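Local coordinates for (R)-specific secondary-alkylsulfatase (PDB 4AXH), which hydrolyses secondary alkyl sulfates enantioselectively at a two-zinc centre, inverting configuration to give (S)-alcohols and sulfate, at residues Leu306-Leu319 / Tyr368-Asn380. Residues are numbered along the deposited sequence; the frame is centred on the assembly and turned at random.
With ZN (zinc ion), chain D; ZN (zinc ion), chain C.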
ATOM      1  N   LEU A 306      31.210   5.991   5.228  1.00 36.91           N
ATOM      2  CA  LEU A 306      29.789   5.820   5.526  1.00 34.33           C
ATOM      3  C   LEU A 306      29.239   4.602   4.806  1.00 38.69           C
ATOM      4  O   LEU A 306      29.477   4.425   3.606  1.00 38.78           O
ATOM      5  CB  LEU A 306      28.969   7.090   5.230  1.00 33.17           C
ATOM      6  CG  LEU A 306      27.438   7.011   5.373  1.00 35.33           C
ATOM      7  CD1 LEU A 306      27.014   6.939   6.820  1.00 36.11           C
ATOM      8  CD2 LEU A 306      26.774   8.152   4.701  1.00 31.94           C
ATOM      9  N   ASN A 307      28.540   3.736   5.554  1.00 34.67           N
ATOM     10  CA  ASN A 307      27.913   2.554   4.988  1.00 34.01           C
ATOM     11  C   ASN A 307      26.389   2.727   5.071  1.00 37.45           C
ATOM     12  O   ASN A 307      25.828   2.818   6.160  1.00 37.89           O
ATOM     13  CB  ASN A 307      28.417   1.256   5.610  1.00 27.15           C
ATOM     14  CG  ASN A 307      27.917   0.037   4.882  1.00 28.45           C
ATOM     15  OD1 ASN A 307      26.830   0.034   4.309  1.00 22.32           O
ATOM     16  ND2 ASN A 307      28.690  -1.040   4.890  1.00 21.29           N
ATOM     17  N   THR A 308      25.742   2.784   3.901  1.00 31.50           N
ATOM     18  CA  THR A 308      24.308   3.038   3.735  1.00 30.20           C
ATOM     19  C   THR A 308      23.461   1.802   3.514  1.00 33.61           C
ATOM     20  O   THR A 308      22.346   1.930   2.988  1.00 34.37           O
ATOM     21  CB  THR A 308      24.096   4.006   2.582  1.00 34.90           C
ATOM     22  OG1 THR A 308      24.484   3.357   1.369  1.00 37.91           O
ATOM     23  CG2 THR A 308      24.870   5.289   2.759  1.00 28.53           C
ATOM     24  N   ALA A 309      23.979   0.598   3.884  1.00 27.01           N
ATOM     25  CA  ALA A 309      23.273  -0.670   3.701  1.00 24.50           C
ATOM     26  C   ALA A 309      22.767  -0.725   2.232  1.00 27.74           C
ATOM     27  O   ALA A 309      23.593  -0.566   1.321  1.00 27.11           O
ATOM     28  CB  ALA A 309      22.112  -0.768   4.700  1.00 24.49           C
ATOM     29  N   ASP A 310      21.429  -0.883   2.017  1.00 24.07           N
ATOM     30  CA  ASP A 310      20.746  -0.889   0.700  1.00 23.96           C
ATOM     31  C   ASP A 310      19.879   0.373   0.500  1.00 30.85           C
ATOM     32  O   ASP A 310      19.007   0.399  -0.395  1.00 28.06           O
ATOM     33  CB  ASP A 310      19.827  -2.103   0.560  1.00 24.60           C
ATOM     34  CG  ASP A 310      20.477  -3.447   0.707  1.00 27.20           C
ATOM     35  OD1 ASP A 310      21.713  -3.491   0.948  1.00 28.50           O
ATOM     36  OD2 ASP A 310      19.754  -4.468   0.580  1.00 24.48           O
ATOM     37  N   ASN A 311      20.116   1.408   1.360  1.00 29.50           N
ATOM     38  CA  ASN A 311      19.368   2.647   1.342  1.00 29.27           C
ATOM     39  C   ASN A 311      19.640   3.563   0.161  1.00 31.92           C
ATOM     40  O   ASN A 311      18.788   4.407  -0.159  1.00 31.63           O
ATOM     41  CB  ASN A 311      19.546   3.375   2.659  1.00 29.87           C
ATOM     42  CG  ASN A 311      19.044   2.547   3.787  1.00 46.09           C
ATOM     43  OD1 ASN A 311      17.934   2.007   3.733  1.00 40.60           O
ATOM     44  ND2 ASN A 311      19.893   2.348   4.776  1.00 40.29           N
ATOM     45  N   ALA A 312      20.816   3.427  -0.471  1.00 26.95           N
ATOM     46  CA  ALA A 312      21.148   4.278  -1.598  1.00 26.66           C
ATOM     47  C   ALA A 312      22.097   3.569  -2.546  1.00 28.73           C
ATOM     48  O   ALA A 312      23.235   4.003  -2.708  1.00 29.38           O
ATOM     49  CB  ALA A 312      21.749   5.591  -1.098  1.00 27.57           C
ATOM     50  N   PRO A 313      21.657   2.492  -3.225  1.00 23.90           N
ATOM     51  CA  PRO A 313      22.578   1.791  -4.134  1.00 23.57           C
ATOM     52  C   PRO A 313      22.722   2.459  -5.516  1.00 26.94           C
ATOM     53  O   PRO A 313      21.913   3.318  -5.869  1.00 26.84           O
ATOM     54  CB  PRO A 313      21.956   0.393  -4.211  1.00 24.58           C
ATOM     55  CG  PRO A 313      20.505   0.609  -4.055  1.00 27.15           C
ATOM     56  CD  PRO A 313      20.331   1.830  -3.197  1.00 23.59           C
ATOM     57  N   PRO A 314      23.721   2.052  -6.323  1.00 23.07           N
ATOM     58  CA  PRO A 314      23.933   2.672  -7.648  1.00 21.86           C
ATOM     59  C   PRO A 314      23.000   2.197  -8.762  1.00 26.37           C
ATOM     60  O   PRO A 314      23.460   1.792  -9.844  1.00 24.34           O
ATOM     61  CB  PRO A 314      25.394   2.351  -7.980  1.00 23.22           C
ATOM     62  CG  PRO A 314      25.936   1.618  -6.843  1.00 28.59           C
ATOM     63  CD  PRO A 314      24.796   1.100  -6.028  1.00 25.53           C
ATOM     64  N   ALA A 315      21.682   2.271  -8.487  1.00 23.13           N
ATOM     65  CA  ALA A 315      20.535   1.952  -9.340  1.00 22.28           C
ATOM     66  C   ALA A 315      19.305   2.367  -8.573  1.00 28.72           C
ATOM     67  O   ALA A 315      19.365   2.485  -7.346  1.00 31.18           O
ATOM     68  CB  ALA A 315      20.471   0.450  -9.622  1.00 22.41           C
ATOM     69  N   MET A 316      18.197   2.608  -9.270  1.00 24.96           N
ATOM     70  CA  MET A 316      16.937   2.948  -8.623  1.00 24.18           C
ATOM     71  C   MET A 316      16.473   1.688  -7.916  1.00 26.88           C
ATOM     72  O   MET A 316      16.577   0.606  -8.495  1.00 26.93           O
ATOM     73  CB  MET A 316      15.886   3.389  -9.662  1.00 26.85           C
ATOM     74  CG  MET A 316      14.626   3.925  -9.012  1.00 31.79           C
ATOM     75  SD  MET A 316      13.352   4.451 -10.158  1.00 38.38           S
ATOM     76  CE  MET A 316      13.674   6.234 -10.291  1.00 35.47           C
ATOM     77  N   HIS A 317      16.036   1.796  -6.653  1.00 23.45           N
ATOM     78  CA  HIS A 317      15.554   0.608  -5.928  1.00 23.31           C
ATOM     79  C   HIS A 317      14.036   0.489  -6.119  1.00 28.81           C
ATOM     80  O   HIS A 317      13.421   1.328  -6.808  1.00 29.89           O
ATOM     81  CB  HIS A 317      15.944   0.674  -4.440  1.00 23.96           C
ATOM     82  CG  HIS A 317      16.255  -0.641  -3.781  1.00 26.72           C
ATOM     83  ND1 HIS A 317      15.476  -1.784  -4.007  1.00 28.01           N
ATOM     84  CD2 HIS A 317      17.211  -0.938  -2.865  1.00 27.44           C
ATOM     85  CE1 HIS A 317      15.990  -2.733  -3.237  1.00 26.47           C
ATOM     86  NE2 HIS A 317      17.032  -2.278  -2.526  1.00 27.03           N
ATOM     87  N   ASN A 318      13.424  -0.552  -5.546  1.00 23.79           N
ATOM     88  CA  ASN A 318      11.985  -0.746  -5.716  1.00 21.88           C
ATOM     89  C   ASN A 318      11.159  -0.104  -4.624  1.00 28.06           C
ATOM     90  O   ASN A 318      11.518  -0.190  -3.453  1.00 30.24           O
ATOM     91  CB  ASN A 318      11.655  -2.236  -5.742  1.00 12.22           C
ATOM     92  CG  ASN A 318      12.025  -2.952  -7.012  1.00 30.05           C
ATOM     93  OD1 ASN A 318      11.519  -2.659  -8.138  1.00 34.27           O
ATOM     94  ND2 ASN A 318      12.828  -3.992  -6.839  1.00 15.25           N
ATOM     95  N   LEU A 319      10.018   0.476  -4.998  1.00 24.20           N
ATOM     96  CA  LEU A 319       9.031   0.954  -4.036  1.00 23.61           C
ATOM     97  C   LEU A 319       8.008  -0.198  -3.893  1.00 31.71           C
ATOM     98  O   LEU A 319       7.343  -0.324  -2.866  1.00 31.72           O
ATOM     99  CB  LEU A 319       8.361   2.278  -4.473  1.00 22.31           C
ATOM    100  CG  LEU A 319       9.272   3.483  -4.430  1.00 26.01           C
ATOM    101  CD1 LEU A 319       8.599   4.696  -5.028  1.00 25.83           C
ATOM    102  CD2 LEU A 319       9.800   3.750  -3.009  1.00 30.26           C
ATOM    103  N   TYR A 368      26.311  12.286  -4.766  1.00 23.69           N
ATOM    104  CA  TYR A 368      25.649  10.988  -4.859  1.00 21.66           C
ATOM    105  C   TYR A 368      24.464  10.953  -3.899  1.00 25.68           C
ATOM    106  O   TYR A 368      23.337  10.773  -4.359  1.00 26.26           O
ATOM    107  CB  TYR A 368      26.681   9.875  -4.630  1.00 21.30           C
ATOM    108  CG  TYR A 368      26.162   8.456  -4.693  1.00 22.26           C
ATOM    109  CD1 TYR A 368      25.556   7.858  -3.583  1.00 21.95           C
ATOM    110  CD2 TYR A 368      26.393   7.659  -5.807  1.00 22.57           C
ATOM    111  CE1 TYR A 368      25.121   6.535  -3.619  1.00 21.03           C
ATOM    112  CE2 TYR A 368      25.949   6.335  -5.856  1.00 20.33           C
ATOM    113  CZ  TYR A 368      25.346   5.771  -4.744  1.00 27.77           C
ATOM    114  OH  TYR A 368      24.939   4.456  -4.756  1.00 35.45           O
ATOM    115  N   LEU A 369      24.684  11.268  -2.621  1.00 22.54           N
ATOM    116  CA  LEU A 369      23.630  11.338  -1.609  1.00 23.89           C
ATOM    117  C   LEU A 369      22.507  12.280  -1.952  1.00 31.47           C
ATOM    118  O   LEU A 369      21.345  11.888  -1.889  1.00 34.89           O
ATOM    119  CB  LEU A 369      24.194  11.661  -0.227  1.00 24.66           C
ATOM    120  CG  LEU A 369      24.956  10.520   0.427  1.00 29.50           C
ATOM    121  CD1 LEU A 369      25.428  10.917   1.800  1.00 31.28           C
ATOM    122  CD2 LEU A 369      24.110   9.246   0.439  1.00 25.12           C
ATOM    123  N   ALA A 370      22.828  13.501  -2.369  1.00 28.16           N
ATOM    124  CA  ALA A 370      21.825  14.477  -2.733  1.00 27.60           C
ATOM    125  C   ALA A 370      21.024  14.031  -3.938  1.00 33.01           C
ATOM    126  O   ALA A 370      19.818  14.250  -3.958  1.00 34.87           O
ATOM    127  CB  ALA A 370      22.480  15.804  -2.989  1.00 29.12           C
ATOM    128  N   ASP A 371      21.659  13.362  -4.929  1.00 29.48           N
ATOM    129  CA  ASP A 371      20.980  12.832  -6.133  1.00 27.99           C
ATOM    130  C   ASP A 371      19.995  11.726  -5.721  1.00 29.59           C
ATOM    131  O   ASP A 371      18.850  11.744  -6.170  1.00 28.60           O
ATOM    132  CB  ASP A 371      21.999  12.296  -7.160  1.00 28.78           C
ATOM    133  CG  ASP A 371      22.827  13.332  -7.922  1.00 35.65           C
ATOM    134  OD1 ASP A 371      22.591  14.533  -7.744  1.00 34.53           O
ATOM    135  OD2 ASP A 371      23.697  12.931  -8.709  1.00 44.51           O
ATOM    136  N   GLN A 372      20.447  10.803  -4.823  1.00 22.76           N
ATOM    137  CA  GLN A 372      19.668   9.686  -4.276  1.00 21.47           C
ATOM    138  C   GLN A 372      18.440  10.230  -3.565  1.00 24.92           C
ATOM    139  O   GLN A 372      17.326   9.889  -3.950  1.00 25.48           O
ATOM    140  CB  GLN A 372      20.527   8.821  -3.330  1.00 22.24           C
ATOM    141  CG  GLN A 372      21.630   7.978  -4.012  1.00 28.65           C
ATOM    142  CD  GLN A 372      21.153   6.788  -4.827  1.00 38.42           C
ATOM    143  OE1 GLN A 372      20.097   6.202  -4.576  1.00 35.21           O
ATOM    144  NE2 GLN A 372      21.950   6.383  -5.806  1.00 30.57           N
ATOM    145  N   ARG A 373      18.644  11.146  -2.603  1.00 22.54           N
ATOM    146  CA  ARG A 373      17.593  11.845  -1.862  1.00 24.05           C
ATOM    147  C   ARG A 373      16.592  12.440  -2.833  1.00 30.86           C
ATOM    148  O   ARG A 373      15.435  12.075  -2.783  1.00 33.91           O
ATOM    149  CB  ARG A 373      18.196  12.965  -0.974  1.00 24.52           C
ATOM    150  CG  ARG A 373      17.137  13.922  -0.425  1.00 27.63           C
ATOM    151  CD  ARG A 373      17.683  15.291  -0.124  1.00 26.09           C
ATOM    152  NE  ARG A 373      17.990  16.056  -1.329  1.00 28.34           N
ATOM    153  CZ  ARG A 373      18.927  16.993  -1.393  1.00 37.93           C
ATOM    154  NH1 ARG A 373      19.642  17.295  -0.327  1.00 24.54           N
ATOM    155  NH2 ARG A 373      19.159  17.630  -2.531  1.00 40.93           N
ATOM    156  N   ASP A 374      17.053  13.289  -3.752  1.00 28.29           N
ATOM    157  CA  ASP A 374      16.243  13.921  -4.787  1.00 28.08           C
ATOM    158  C   ASP A 374      15.449  12.922  -5.639  1.00 30.60           C
ATOM    159  O   ASP A 374      14.325  13.246  -5.996  1.00 31.78           O
ATOM    160  CB  ASP A 374      17.113  14.804  -5.704  1.00 29.13           C
ATOM    161  CG  ASP A 374      17.632  16.096  -5.108  1.00 33.15           C
ATOM    162  OD1 ASP A 374      17.170  16.477  -4.004  1.00 33.86           O
ATOM    163  OD2 ASP A 374      18.487  16.742  -5.755  1.00 33.99           O
ATOM    164  N   MET A 375      16.026  11.735  -5.973  1.00 24.91           N
ATOM    165  CA  MET A 375      15.362  10.700  -6.793  1.00 23.11           C
ATOM    166  C   MET A 375      14.120  10.150  -6.111  1.00 28.72           C
ATOM    167  O   MET A 375      13.077  10.026  -6.757  1.00 28.94           O
ATOM    168  CB  MET A 375      16.334   9.598  -7.189  1.00 24.23           C
ATOM    169  CG  MET A 375      15.697   8.431  -7.880  1.00 25.99           C
ATOM    170  SD  MET A 375      16.796   7.053  -8.297  1.00 27.84           S
ATOM    171  CE  MET A 375      17.630   6.740  -6.790  1.00 22.40           C
ATOM    172  N   TYR A 376      14.217   9.880  -4.800  1.00 25.09           N
ATOM    173  CA  TYR A 376      13.093   9.373  -4.039  1.00 25.29           C
ATOM    174  C   TYR A 376      12.046  10.416  -3.765  1.00 34.03           C
ATOM    175  O   TYR A 376      10.857  10.130  -3.961  1.00 36.25           O
ATOM    176  CB  TYR A 376      13.541   8.570  -2.797  1.00 25.66           C
ATOM    177  CG  TYR A 376      14.262   7.292  -3.185  1.00 26.38           C
ATOM    178  CD1 TYR A 376      13.586   6.252  -3.823  1.00 27.23           C
ATOM    179  CD2 TYR A 376      15.637   7.171  -3.021  1.00 27.63           C
ATOM    180  CE1 TYR A 376      14.259   5.121  -4.270  1.00 27.32           C
ATOM    181  CE2 TYR A 376      16.315   6.030  -3.441  1.00 29.01           C
ATOM    182  CZ  TYR A 376      15.618   5.002  -4.060  1.00 34.44           C
ATOM    183  OH  TYR A 376      16.262   3.853  -4.467  1.00 33.97           O
ATOM    184  N   ALA A 377      12.465  11.656  -3.405  1.00 29.71           N
ATOM    185  CA  ALA A 377      11.513  12.747  -3.158  1.00 28.16           C
ATOM    186  C   ALA A 377      10.775  13.075  -4.428  1.00 32.62           C
ATOM    187  O   ALA A 377       9.568  13.323  -4.367  1.00 35.25           O
ATOM    188  CB  ALA A 377      12.212  13.975  -2.615  1.00 28.34           C
ATOM    189  N   PHE A 378      11.453  12.972  -5.592  1.00 24.93           N
ATOM    190  CA  PHE A 378      10.817  13.210  -6.885  1.00 23.53           C
ATOM    191  C   PHE A 378       9.708  12.173  -7.135  1.00 30.33           C
ATOM    192  O   PHE A 378       8.611  12.518  -7.586  1.00 32.07           O
ATOM    193  CB  PHE A 378      11.837  13.198  -8.037  1.00 23.99           C
ATOM    194  CG  PHE A 378      11.238  13.121  -9.412  1.00 24.35           C
ATOM    195  CD1 PHE A 378      10.621  14.232  -9.982  1.00 25.68           C
ATOM    196  CD2 PHE A 378      11.250  11.925 -10.132  1.00 25.78           C
ATOM    197  CE1 PHE A 378      10.057  14.166 -11.271  1.00 24.85           C
ATOM    198  CE2 PHE A 378      10.654  11.845 -11.404  1.00 27.64           C
ATOM    199  CZ  PHE A 378      10.058  12.974 -11.964  1.00 24.79           C
ATOM    200  N   LEU A 379      10.001  10.913  -6.862  1.00 25.88           N
ATOM    201  CA  LEU A 379       9.035   9.856  -7.087  1.00 25.86           C
ATOM    202  C   LEU A 379       7.763  10.131  -6.325  1.00 29.43           C
ATOM    203  O   LEU A 379       6.707  10.193  -6.940  1.00 28.04           O
ATOM    204  CB  LEU A 379       9.619   8.466  -6.781  1.00 25.43           C
ATOM    205  CG  LEU A 379      10.574   7.923  -7.819  1.00 29.74           C
ATOM    206  CD1 LEU A 379      11.352   6.737  -7.250  1.00 30.99           C
ATOM    207  CD2 LEU A 379       9.845   7.547  -9.102  1.00 28.93           C
ATOM    208  N   ASN A 380       7.893  10.429  -5.035  1.00 27.95           N
ATOM    209  CA  ASN A 380       6.779  10.756  -4.165  1.00 29.35           C
ATOM    210  C   ASN A 380       6.067  12.055  -4.616  1.00 37.13           C
ATOM    211  O   ASN A 380       4.882  12.024  -4.952  1.00 38.92           O
ATOM    212  CB  ASN A 380       7.284  10.882  -2.725  1.00 29.44           C
ATOM    213  CG  ASN A 380       6.184  11.064  -1.730  1.00 55.79           C
ATOM    214  OD1 ASN A 380       5.555  10.095  -1.286  1.00 48.49           O
ATOM    215  ND2 ASN A 380       5.916  12.314  -1.367  1.00 51.63           N
TER
HETATM  216 ZN    ZN D 701      17.876  -5.051   1.528  1.00 39.46          ZN
HETATM  217 ZN    ZN C 700      20.474  -6.411   0.021  1.00 33.36          ZN
HETATM  218  O   HOH W   1      18.797   4.131  -4.988  1.00 28.75           O
HETATM  219  O   HOH W   2      18.417  -6.712   0.386  1.00 31.68           O
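H317 meets Y376, and M316 meets M375, where the loop 308-319 of the metallo-beta-lactamase fold, which runs on from strand 305-307, lies along helix 362-388. Chain proximity bears this out: A312 lies beside Q372 and M316 beside M375, about one helical turn on.

Polar contacts occupy the middle. The backbone N of H317 donates to Y376 OH at 3.0 Å, with an N-H...O angle of 150°, and reaches the phenol at its edge, near the ring plane. Q372 adds a weak bond from NE2 to P313 O, bent to 129°. A water lies between A315 O, 2.9 Å away, and the helix side chains; it is hydrogen-bonded to Y376 OH, while its very short approach to Q372 OE1 is doubtful. Y368 has CG anti to its backbone N, which sends the ring toward the loop; its OH lies 2.7 Å from A312 O and is hydrogen-bonded to Q353.

The apolar contacts follow. A312 CB rests on Q372 CG at 3.8 Å. Further along the helix, M316 extends through chi2 and turns at chi3 (-95°), placing CE against both M375 SD and L379 CD1. L379 CD1 also meets L319 CD1, and helix 420-431 packs against both leucines. At the strand end, L306 CD2 touches L369 CD1.

The loop carries active-site residues on to the metals and substrate: N318 and L319 belong to the sulfate site, and H317 ND1 accepts from N318 N in its ring plane. N307 OD1 accepts from A309 N in an Asx turn that overlaps the type II' turn from T308 to N311. Within that type II' turn, D310 OD2 bridges the two zinc ions, at 2.1 and 2.2 Å.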